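Methyltransferase domain-containing protein (Pyrococcus horikoshii, PDB 1VE3) binds S-adenosylmethionine and is probably a methyltransferase that uses it as methyl donor, though its methyl acceptor is unknown. Local coordinates at residues G136-L148 with V193-F207. Sequence-based numbering, arbitrary orientation.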
loop_
_atom_site.group_PDB
_atom_site.type_symbol
_atom_site.label_atom_id
_atom_site.label_comp_id
_atom_site.label_asym_id
_atom_site.label_seq_id
_atom_site.Cartn_x
_atom_site.Cartn_y
_atom_site.Cartn_z
ATOM N N GLY A 136 -16.278 -8.876 -24.818
ATOM C CA GLY A 136 -15.299 -8.441 -23.837
ATOM C C GLY A 136 -15.685 -7.226 -23.020
ATOM O O GLY A 136 -16.755 -6.650 -23.216
ATOM N N LYS A 137 -14.808 -6.838 -22.097
ATOM C CA LYS A 137 -15.067 -5.685 -21.247
ATOM C C LYS A 137 -13.866 -4.756 -21.089
ATOM O O LYS A 137 -12.745 -5.204 -20.885
ATOM C CB LYS A 137 -15.556 -6.161 -19.874
ATOM C CG LYS A 137 -16.920 -6.829 -19.955
ATOM C CD LYS A 137 -17.171 -7.831 -18.852
ATOM C CE LYS A 137 -17.753 -7.187 -17.613
ATOM N NZ LYS A 137 -18.195 -8.226 -16.640
ATOM N N PHE A 138 -14.123 -3.457 -21.216
ATOM C CA PHE A 138 -13.103 -2.427 -21.057
ATOM C C PHE A 138 -13.316 -1.879 -19.652
ATOM O O PHE A 138 -14.380 -1.355 -19.354
ATOM C CB PHE A 138 -13.317 -1.296 -22.070
ATOM C CG PHE A 138 -12.349 -0.140 -21.923
ATOM C CD1 PHE A 138 -12.768 1.164 -22.171
ATOM C CD2 PHE A 138 -11.019 -0.356 -21.565
ATOM C CE1 PHE A 138 -11.876 2.240 -22.064
ATOM C CE2 PHE A 138 -10.124 0.707 -21.457
ATOM C CZ PHE A 138 -10.552 2.008 -21.707
ATOM N N ILE A 139 -12.313 -2.003 -18.790
ATOM C CA ILE A 139 -12.439 -1.512 -17.422
ATOM C C ILE A 139 -11.375 -0.471 -17.098
ATOM O O ILE A 139 -10.185 -0.794 -17.043
ATOM C CB ILE A 139 -12.319 -2.677 -16.413
ATOM C CG1 ILE A 139 -13.475 -3.656 -16.622
ATOM C CG2 ILE A 139 -12.312 -2.137 -14.985
ATOM C CD1 ILE A 139 -13.381 -4.907 -15.769
HETATM N N MSE A 140 -11.789 0.777 -16.883
HETATM C CA MSE A 140 -10.816 1.809 -16.559
HETATM C C MSE A 140 -11.096 2.542 -15.249
HETATM O O MSE A 140 -12.236 2.659 -14.796
HETATM C CB MSE A 140 -10.647 2.806 -17.733
HETATM C CG MSE A 140 -11.611 3.985 -17.831
HETATM SE SE MSE A 140 -10.965 5.367 -19.119
HETATM C CE MSE A 140 -10.125 6.554 -17.872
ATOM N N TYR A 141 -10.021 2.996 -14.623
ATOM C CA TYR A 141 -10.107 3.725 -13.373
ATOM C C TYR A 141 -9.374 5.027 -13.603
ATOM O O TYR A 141 -8.238 5.033 -14.085
ATOM C CB TYR A 141 -9.435 2.945 -12.242
ATOM C CG TYR A 141 -9.292 3.754 -10.972
ATOM C CD1 TYR A 141 -10.381 3.967 -10.124
ATOM C CD2 TYR A 141 -8.071 4.324 -10.629
ATOM C CE1 TYR A 141 -10.246 4.733 -8.965
ATOM C CE2 TYR A 141 -7.927 5.088 -9.478
ATOM C CZ TYR A 141 -9.012 5.290 -8.651
ATOM O OH TYR A 141 -8.856 6.066 -7.521
ATOM N N PHE A 142 -10.027 6.134 -13.284
ATOM C CA PHE A 142 -9.404 7.431 -13.480
ATOM C C PHE A 142 -9.875 8.401 -12.424
ATOM O O PHE A 142 -10.859 8.157 -11.719
ATOM C CB PHE A 142 -9.723 7.997 -14.876
ATOM C CG PHE A 142 -11.178 8.338 -15.083
ATOM C CD1 PHE A 142 -12.121 7.335 -15.311
ATOM C CD2 PHE A 142 -11.609 9.658 -15.023
ATOM C CE1 PHE A 142 -13.474 7.644 -15.474
ATOM C CE2 PHE A 142 -12.956 9.976 -15.183
ATOM C CZ PHE A 142 -13.891 8.968 -15.408
ATOM N N THR A 143 -9.165 9.513 -12.327
ATOM C CA THR A 143 -9.499 10.532 -11.357
ATOM C C THR A 143 -9.959 11.779 -12.094
ATOM O O THR A 143 -9.336 12.196 -13.069
ATOM C CB THR A 143 -8.272 10.856 -10.475
ATOM O OG1 THR A 143 -7.894 9.673 -9.762
ATOM C CG2 THR A 143 -8.585 11.967 -9.478
ATOM N N ASP A 144 -11.069 12.351 -11.639
ATOM C CA ASP A 144 -11.585 13.565 -12.243
ATOM C C ASP A 144 -10.663 14.671 -11.737
ATOM O O ASP A 144 -10.937 15.317 -10.719
ATOM C CB ASP A 144 -13.023 13.819 -11.789
ATOM C CG ASP A 144 -13.661 15.007 -12.498
ATOM O OD1 ASP A 144 -12.986 16.047 -12.642
ATOM O OD2 ASP A 144 -14.842 14.905 -12.898
ATOM N N LEU A 145 -9.555 14.865 -12.443
ATOM C CA LEU A 145 -8.681 15.859 -11.844
ATOM C C LEU A 145 -9.207 17.268 -12.099
ATOM O O LEU A 145 -8.878 18.217 -11.400
ATOM C CB LEU A 145 -7.290 15.703 -12.460
ATOM C CG LEU A 145 -6.225 16.511 -11.715
ATOM C CD1 LEU A 145 -6.792 17.235 -10.491
ATOM C CD2 LEU A 145 -5.073 15.645 -11.203
ATOM N N ARG A 146 -10.180 17.466 -12.978
ATOM C CA ARG A 146 -10.822 18.768 -13.098
ATOM C C ARG A 146 -11.573 19.164 -11.829
ATOM O O ARG A 146 -11.536 20.319 -11.415
ATOM C CB ARG A 146 -11.767 18.779 -14.302
ATOM C CG ARG A 146 -12.369 20.141 -14.604
ATOM C CD ARG A 146 -12.765 20.219 -16.059
ATOM N NE ARG A 146 -11.612 19.981 -16.925
ATOM C CZ ARG A 146 -11.683 19.826 -18.244
ATOM N NH1 ARG A 146 -12.859 19.884 -18.857
ATOM N NH2 ARG A 146 -10.580 19.603 -18.948
ATOM N N GLU A 147 -12.251 18.203 -11.212
ATOM C CA GLU A 147 -12.998 18.470 -9.988
ATOM C C GLU A 147 -12.057 18.572 -8.790
ATOM O O GLU A 147 -12.308 19.327 -7.851
ATOM C CB GLU A 147 -14.021 17.360 -9.744
ATOM C CG GLU A 147 -15.171 17.319 -10.737
ATOM C CD GLU A 147 -15.956 18.620 -10.781
ATOM O OE1 GLU A 147 -15.520 19.556 -11.488
ATOM O OE2 GLU A 147 -17.002 18.711 -10.099
ATOM N N LEU A 148 -10.971 17.808 -8.834
ATOM C CA LEU A 148 -9.984 17.794 -7.759
ATOM C C LEU A 148 -9.084 19.031 -7.773
ATOM O O LEU A 148 -8.570 19.447 -6.735
ATOM C CB LEU A 148 -9.120 16.536 -7.878
ATOM C CG LEU A 148 -7.941 16.366 -6.921
ATOM C CD1 LEU A 148 -8.449 16.236 -5.496
ATOM C CD2 LEU A 148 -7.139 15.133 -7.323
ATOM N N VAL A 193 -5.553 17.402 -18.018
ATOM C CA VAL A 193 -6.640 17.411 -17.046
ATOM C C VAL A 193 -7.946 16.872 -17.628
ATOM O O VAL A 193 -8.439 17.371 -18.640
ATOM C CB VAL A 193 -6.906 18.837 -16.512
ATOM C CG1 VAL A 193 -7.861 18.771 -15.325
ATOM C CG2 VAL A 193 -5.591 19.511 -16.119
ATOM N N TRP A 194 -8.498 15.852 -16.982
ATOM C CA TRP A 194 -9.753 15.253 -17.427
ATOM C C TRP A 194 -10.854 15.315 -16.370
ATOM O O TRP A 194 -10.593 15.216 -15.170
ATOM C CB TRP A 194 -9.549 13.787 -17.813
ATOM C CG TRP A 194 -8.794 13.597 -19.081
ATOM C CD1 TRP A 194 -7.450 13.376 -19.218
ATOM C CD2 TRP A 194 -9.339 13.611 -20.404
ATOM N NE1 TRP A 194 -7.127 13.246 -20.551
ATOM C CE2 TRP A 194 -8.270 13.387 -21.300
ATOM C CE3 TRP A 194 -10.633 13.793 -20.921
ATOM C CZ2 TRP A 194 -8.451 13.337 -22.691
ATOM C CZ3 TRP A 194 -10.818 13.747 -22.305
ATOM C CH2 TRP A 194 -9.727 13.517 -23.173
ATOM N N GLY A 195 -12.085 15.491 -16.837
ATOM C CA GLY A 195 -13.228 15.519 -15.950
ATOM C C GLY A 195 -14.067 14.321 -16.358
ATOM O O GLY A 195 -14.004 13.893 -17.514
ATOM N N LYS A 196 -14.832 13.760 -15.425
ATOM C CA LYS A 196 -15.670 12.609 -15.729
ATOM C C LYS A 196 -16.521 12.826 -16.992
ATOM O O LYS A 196 -16.715 11.899 -17.777
ATOM C CB LYS A 196 -16.579 12.297 -14.537
ATOM C CG LYS A 196 -17.357 10.999 -14.666
ATOM C CD LYS A 196 -18.220 10.753 -13.426
ATOM C CE LYS A 196 -18.966 9.421 -13.500
ATOM N NZ LYS A 196 -19.943 9.369 -14.633
ATOM N N THR A 197 -17.012 14.047 -17.194
ATOM C CA THR A 197 -17.843 14.347 -18.364
ATOM C C THR A 197 -17.071 14.282 -19.682
ATOM O O THR A 197 -17.626 13.902 -20.711
ATOM C CB THR A 197 -18.497 15.753 -18.269
ATOM O OG1 THR A 197 -19.395 15.796 -17.153
ATOM C CG2 THR A 197 -19.279 16.061 -19.540
ATOM N N GLY A 198 -15.793 14.654 -19.653
ATOM C CA GLY A 198 -14.999 14.615 -20.866
ATOM C C GLY A 198 -14.609 13.195 -21.237
ATOM O O GLY A 198 -14.645 12.807 -22.408
ATOM N N VAL A 199 -14.232 12.413 -20.231
ATOM C CA VAL A 199 -13.837 11.032 -20.449
ATOM C C VAL A 199 -14.997 10.237 -21.036
ATOM O O VAL A 199 -14.855 9.568 -22.059
ATOM C CB VAL A 199 -13.388 10.364 -19.125
ATOM C CG1 VAL A 199 -13.103 8.878 -19.355
ATOM C CG2 VAL A 199 -12.139 11.078 -18.585
ATOM N N GLU A 200 -16.152 10.330 -20.387
ATOM C CA GLU A 200 -17.341 9.607 -20.820
ATOM C C GLU A 200 -17.823 9.998 -22.210
ATOM O O GLU A 200 -18.302 9.148 -22.954
ATOM C CB GLU A 200 -18.470 9.804 -19.815
ATOM C CG GLU A 200 -18.764 8.540 -19.006
ATOM C CD GLU A 200 -19.106 8.829 -17.553
ATOM O OE1 GLU A 200 -20.032 9.639 -17.310
ATOM O OE2 GLU A 200 -18.443 8.226 -16.674
ATOM N N LEU A 201 -17.916 11.214 -22.586
ATOM C CA LEU A 201 -18.137 11.701 -23.976
ATOM C C LEU A 201 -17.336 10.958 -25.093
ATOM O O LEU A 201 -17.865 10.590 -26.133
ATOM C CB LEU A 201 -17.816 13.196 -24.014
ATOM C CG LEU A 201 -18.202 13.844 -25.347
ATOM C CD1 LEU A 201 -19.655 13.568 -25.732
ATOM C CD2 LEU A 201 -18.044 15.365 -25.335
ATOM N N LEU A 202 -16.034 10.768 -24.811
ATOM C CA LEU A 202 -15.212 10.142 -25.829
ATOM C C LEU A 202 -15.567 8.681 -25.733
ATOM O O LEU A 202 -15.567 7.991 -26.754
ATOM C CB LEU A 202 -13.762 10.406 -25.562
ATOM C CG LEU A 202 -13.247 11.820 -25.873
ATOM C CD1 LEU A 202 -11.741 11.894 -25.627
ATOM C CD2 LEU A 202 -13.547 12.166 -27.326
ATOM N N ALA A 203 -15.837 8.188 -24.530
ATOM C CA ALA A 203 -16.169 6.781 -24.358
ATOM C C ALA A 203 -17.455 6.433 -25.116
ATOM O O ALA A 203 -17.551 5.364 -25.722
ATOM C CB ALA A 203 -16.331 6.451 -22.868
ATOM N N LYS A 204 -18.424 7.348 -25.097
ATOM C CA LYS A 204 -19.709 7.132 -25.775
ATOM C C LYS A 204 -19.597 6.900 -27.282
ATOM O O LYS A 204 -20.555 6.440 -27.912
ATOM C CB LYS A 204 -20.653 8.312 -25.524
ATOM C CG LYS A 204 -21.151 8.440 -24.092
ATOM C CD LYS A 204 -22.099 9.618 -23.957
ATOM C CE LYS A 204 -22.627 9.769 -22.528
ATOM N NZ LYS A 204 -23.464 8.616 -22.084
ATOM N N LEU A 205 -18.443 7.219 -27.863
ATOM C CA LEU A 205 -18.254 7.017 -29.297
ATOM C C LEU A 205 -17.918 5.562 -29.605
ATOM O O LEU A 205 -18.125 5.093 -30.728
ATOM C CB LEU A 205 -17.118 7.897 -29.841
ATOM C CG LEU A 205 -17.110 9.402 -29.564
ATOM C CD1 LEU A 205 -16.015 10.063 -30.407
ATOM C CD2 LEU A 205 -18.468 10.012 -29.886
ATOM N N TYR A 206 -17.416 4.844 -28.606
ATOM C CA TYR A 206 -17.005 3.459 -28.806
ATOM C C TYR A 206 -17.624 2.428 -27.878
ATOM O O TYR A 206 -17.626 1.241 -28.196
ATOM C CB TYR A 206 -15.478 3.369 -28.689
ATOM C CG TYR A 206 -14.754 4.400 -29.527
ATOM C CD1 TYR A 206 -14.741 4.308 -30.915
ATOM C CD2 TYR A 206 -14.140 5.507 -28.932
ATOM C CE1 TYR A 206 -14.142 5.289 -31.697
ATOM C CE2 TYR A 206 -13.540 6.498 -29.699
ATOM C CZ TYR A 206 -13.545 6.384 -31.084
ATOM O OH TYR A 206 -12.976 7.366 -31.857
ATOM N N PHE A 207 -18.136 2.853 -26.728
ATOM C CA PHE A 207 -18.695 1.886 -25.789
ATOM C C PHE A 207 -20.013 2.284 -25.148
ATOM O O PHE A 207 -20.419 3.445 -25.199
ATOM C CB PHE A 207 -17.733 1.623 -24.625
ATOM C CG PHE A 207 -16.288 1.516 -25.009
ATOM C CD1 PHE A 207 -15.479 2.648 -25.039
ATOM C CD2 PHE A 207 -15.718 0.275 -25.280
ATOM C CE1 PHE A 207 -14.116 2.543 -25.326
ATOM C CE2 PHE A 207 -14.368 0.160 -25.568
ATOM C CZ PHE A 207 -13.563 1.289 -25.594
#
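V199 lays CG1 over one face of the F142 ring, 4.2 Å from the centroid in a CH-pi contact, while CG2 touches ring atom CE2. F142 holds CG between its backbone N and carbonyl carbon (chi1 66°), which turns the ring to the first turn of helix 196-203, with K196 CA in plane at its edge. Farther back along strand 136-143, selenomethionine M140 meets V199 tip to tip, CE to CG1 at 4.1 Å, and F138 forms an offset stack with F207. F138 CD1 sits over one F207 face, while Y206 CB covers the opposite one. V193 CG1 packs against L145 CB and the R146 backbone.

At the polar edge, D144, N-cap of helix 145-148, accepts E147 N on OD1 (2.7 Å). Its OD2 takes K196 N at 2.8 Å, nearly straight (176°) but from above the carboxylate plane. An alanine here would leave K196 N without this acceptor and would probably join the two helix starts less firmly. Alongside, R146 N donates to W194 O (3.2 Å).

The whole illustrates the class I methyltransferase fold, sheet order 3-2-1-4-5-7-6: helix 196-203 packs roughly antiparallel (149°) to fifth strand 136-143, then leads into strand 207-215, outermost in this chain, which F207 begins.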